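Local coordinates for protein R-imine reductase (Streptomyces kanamyceticus, PDB 3ZGY) that catalyses the R-selective, NADPH-dependent reduction of an imine substrate, at residues Gly154-Ser157 with Ala158-Pro161. Sequence-based numbering, arbitrary orientation.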
ATOM      1  N   GLY D 154     -18.035  -2.791 -19.642  1.00 40.24           N
ATOM      2  CA  GLY D 154     -18.941  -2.687 -20.816  1.00 43.70           C
ATOM      3  C   GLY D 154     -19.790  -3.916 -20.989  1.00 40.25           C
ATOM      4  O   GLY D 154     -19.653  -4.902 -20.257  1.00 44.29           O
ATOM      5  N   PRO D 155     -20.706  -3.872 -21.941  1.00 38.54           N
ATOM      6  CA  PRO D 155     -21.651  -4.980 -21.982  1.00 41.11           C
ATOM      7  C   PRO D 155     -21.002  -6.258 -22.525  1.00 41.17           C
ATOM      8  O   PRO D 155     -20.161  -6.183 -23.417  1.00 41.84           O
ATOM      9  CB  PRO D 155     -22.732  -4.459 -22.907  1.00 35.91           C
ATOM     10  CG  PRO D 155     -22.029  -3.494 -23.782  1.00 36.22           C
ATOM     11  CD  PRO D 155     -21.103  -2.795 -22.838  1.00 39.78           C
ATOM     12  N   ARG D 156     -21.444  -7.414 -22.027  1.00 41.53           N
ATOM     13  CA  ARG D 156     -20.969  -8.703 -22.535  1.00 37.63           C
ATOM     14  C   ARG D 156     -21.084  -8.800 -24.038  1.00 37.39           C
ATOM     15  O   ARG D 156     -20.231  -9.352 -24.695  1.00 46.35           O
ATOM     16  CB  ARG D 156     -21.765  -9.836 -21.946  1.00 35.68           C
ATOM     17  CG  ARG D 156     -21.399 -10.205 -20.524  1.00 32.00           C
ATOM     18  CD  ARG D 156     -20.185 -11.068 -20.616  1.00 40.73           C
ATOM     19  NE  ARG D 156     -19.674 -11.490 -19.343  1.00 41.30           N
ATOM     20  CZ  ARG D 156     -18.561 -12.185 -19.233  1.00 44.47           C
ATOM     21  NH1 ARG D 156     -17.824 -12.501 -20.313  1.00 47.04           N
ATOM     22  NH2 ARG D 156     -18.178 -12.587 -18.035  1.00 41.44           N
ATOM     23  N   SER D 157     -22.153  -8.276 -24.600  1.00 37.99           N
ATOM     24  CA  SER D 157     -22.275  -8.286 -26.053  1.00 39.72           C
ATOM     25  C   SER D 157     -21.108  -7.658 -26.782  1.00 41.45           C
ATOM     26  O   SER D 157     -20.882  -7.938 -27.972  1.00 49.79           O
ATOM     27  CB  SER D 157     -23.563  -7.577 -26.458  1.00 37.17           C
ATOM     28  OG  SER D 157     -23.484  -6.219 -26.138  1.00 45.56           O
ATOM     29  N   ALA D 158     -20.424  -6.732 -26.125  1.00 40.26           N
ATOM     30  CA  ALA D 158     -19.275  -6.079 -26.740  1.00 41.24           C
ATOM     31  C   ALA D 158     -17.995  -6.857 -26.433  1.00 44.00           C
ATOM     32  O   ALA D 158     -17.089  -6.868 -27.238  1.00 48.66           O
ATOM     33  CB  ALA D 158     -19.142  -4.661 -26.272  1.00 41.19           C
ATOM     34  N   PHE D 159     -17.962  -7.573 -25.315  1.00 41.44           N
ATOM     35  CA  PHE D 159     -16.736  -8.264 -24.937  1.00 37.88           C
ATOM     36  C   PHE D 159     -16.646  -9.687 -25.464  1.00 41.77           C
ATOM     37  O   PHE D 159     -15.649 -10.058 -26.055  1.00 45.02           O
ATOM     38  CB  PHE D 159     -16.599  -8.280 -23.444  1.00 37.35           C
ATOM     39  CG  PHE D 159     -15.492  -9.146 -22.968  1.00 36.38           C
ATOM     40  CD1 PHE D 159     -14.210  -8.806 -23.198  1.00 40.67           C
ATOM     41  CD2 PHE D 159     -15.750 -10.307 -22.308  1.00 36.67           C
ATOM     42  CE1 PHE D 159     -13.167  -9.620 -22.788  1.00 37.93           C
ATOM     43  CE2 PHE D 159     -14.741 -11.120 -21.874  1.00 38.38           C
ATOM     44  CZ  PHE D 159     -13.436 -10.775 -22.120  1.00 38.45           C
ATOM     45  N   ASP D 160     -17.673 -10.499 -25.208  1.00 41.30           N
ATOM     46  CA  ASP D 160     -17.685 -11.909 -25.582  1.00 36.54           C
ATOM     47  C   ASP D 160     -17.228 -12.172 -27.058  1.00 35.57           C
ATOM     48  O   ASP D 160     -16.348 -12.994 -27.283  1.00 41.28           O
ATOM     49  CB  ASP D 160     -19.056 -12.527 -25.289  1.00 34.96           C
ATOM     50  CG  ASP D 160     -19.359 -12.606 -23.789  1.00 46.14           C
ATOM     51  OD1 ASP D 160     -18.437 -12.544 -22.968  1.00 46.30           O
ATOM     52  OD2 ASP D 160     -20.528 -12.802 -23.391  1.00 53.17           O
ATOM     53  N   PRO D 161     -17.808 -11.503 -28.048  1.00 31.58           N
ATOM     54  CA  PRO D 161     -17.387 -11.791 -29.389  1.00 35.12           C
ATOM     55  C   PRO D 161     -15.879 -11.590 -29.647  1.00 44.76           C
ATOM     56  O   PRO D 161     -15.409 -12.094 -30.628  1.00 42.24           O
ATOM     57  CB  PRO D 161     -18.149 -10.774 -30.229  1.00 32.39           C
ATOM     58  CG  PRO D 161     -19.352 -10.453 -29.438  1.00 34.47           C
ATOM     59  CD  PRO D 161     -18.868 -10.482 -28.019  1.00 38.40           C
TER
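The carbonyl oxygen of P155 is gripped by two amides of the short helix that starts just after it. A158 N reaches P155 O at 2.8 Å, but from above the carbonyl plane, 49° out of it, whereas F159 N, at 3.2 Å, lies in that plane. One oxygen thus takes an i to i+3 and an i to i+4 bond, consistent with a helix start in which P155 holds the N-cap position. The next bond in the series, D160 N to R156 O, is 2.8 Å long; F159 N adds a weak one to R156 O.

On the outer side, the R156 side chain follows the same i to i+4 spacing. Its chain bends at chi2 (-81°), which carries the guanidinium forward along the turn to D160. There NH1 meets D160 OD1 at 2.7 Å in a salt bridge, approaching on the syn lone pair and with OD1 near the guanidinium plane; the two flat groups are turned 39° apart. F159 runs alongside R156, and the edge of its ring, at CD2, comes within 3.6 Å of NH1. F159 and A158 both touch L132 of strand 130-136, and the F159 ring meets that of Y175 at a shallow angle, so one side of the turn packs inward while the ion pair sits on the exposed side. The geometry is that of a single short helical turn, N-capped at P155 and carrying an i to i+4 salt bridge, here following strand 150-153 in the Rossmann-type nucleotide-binding domain.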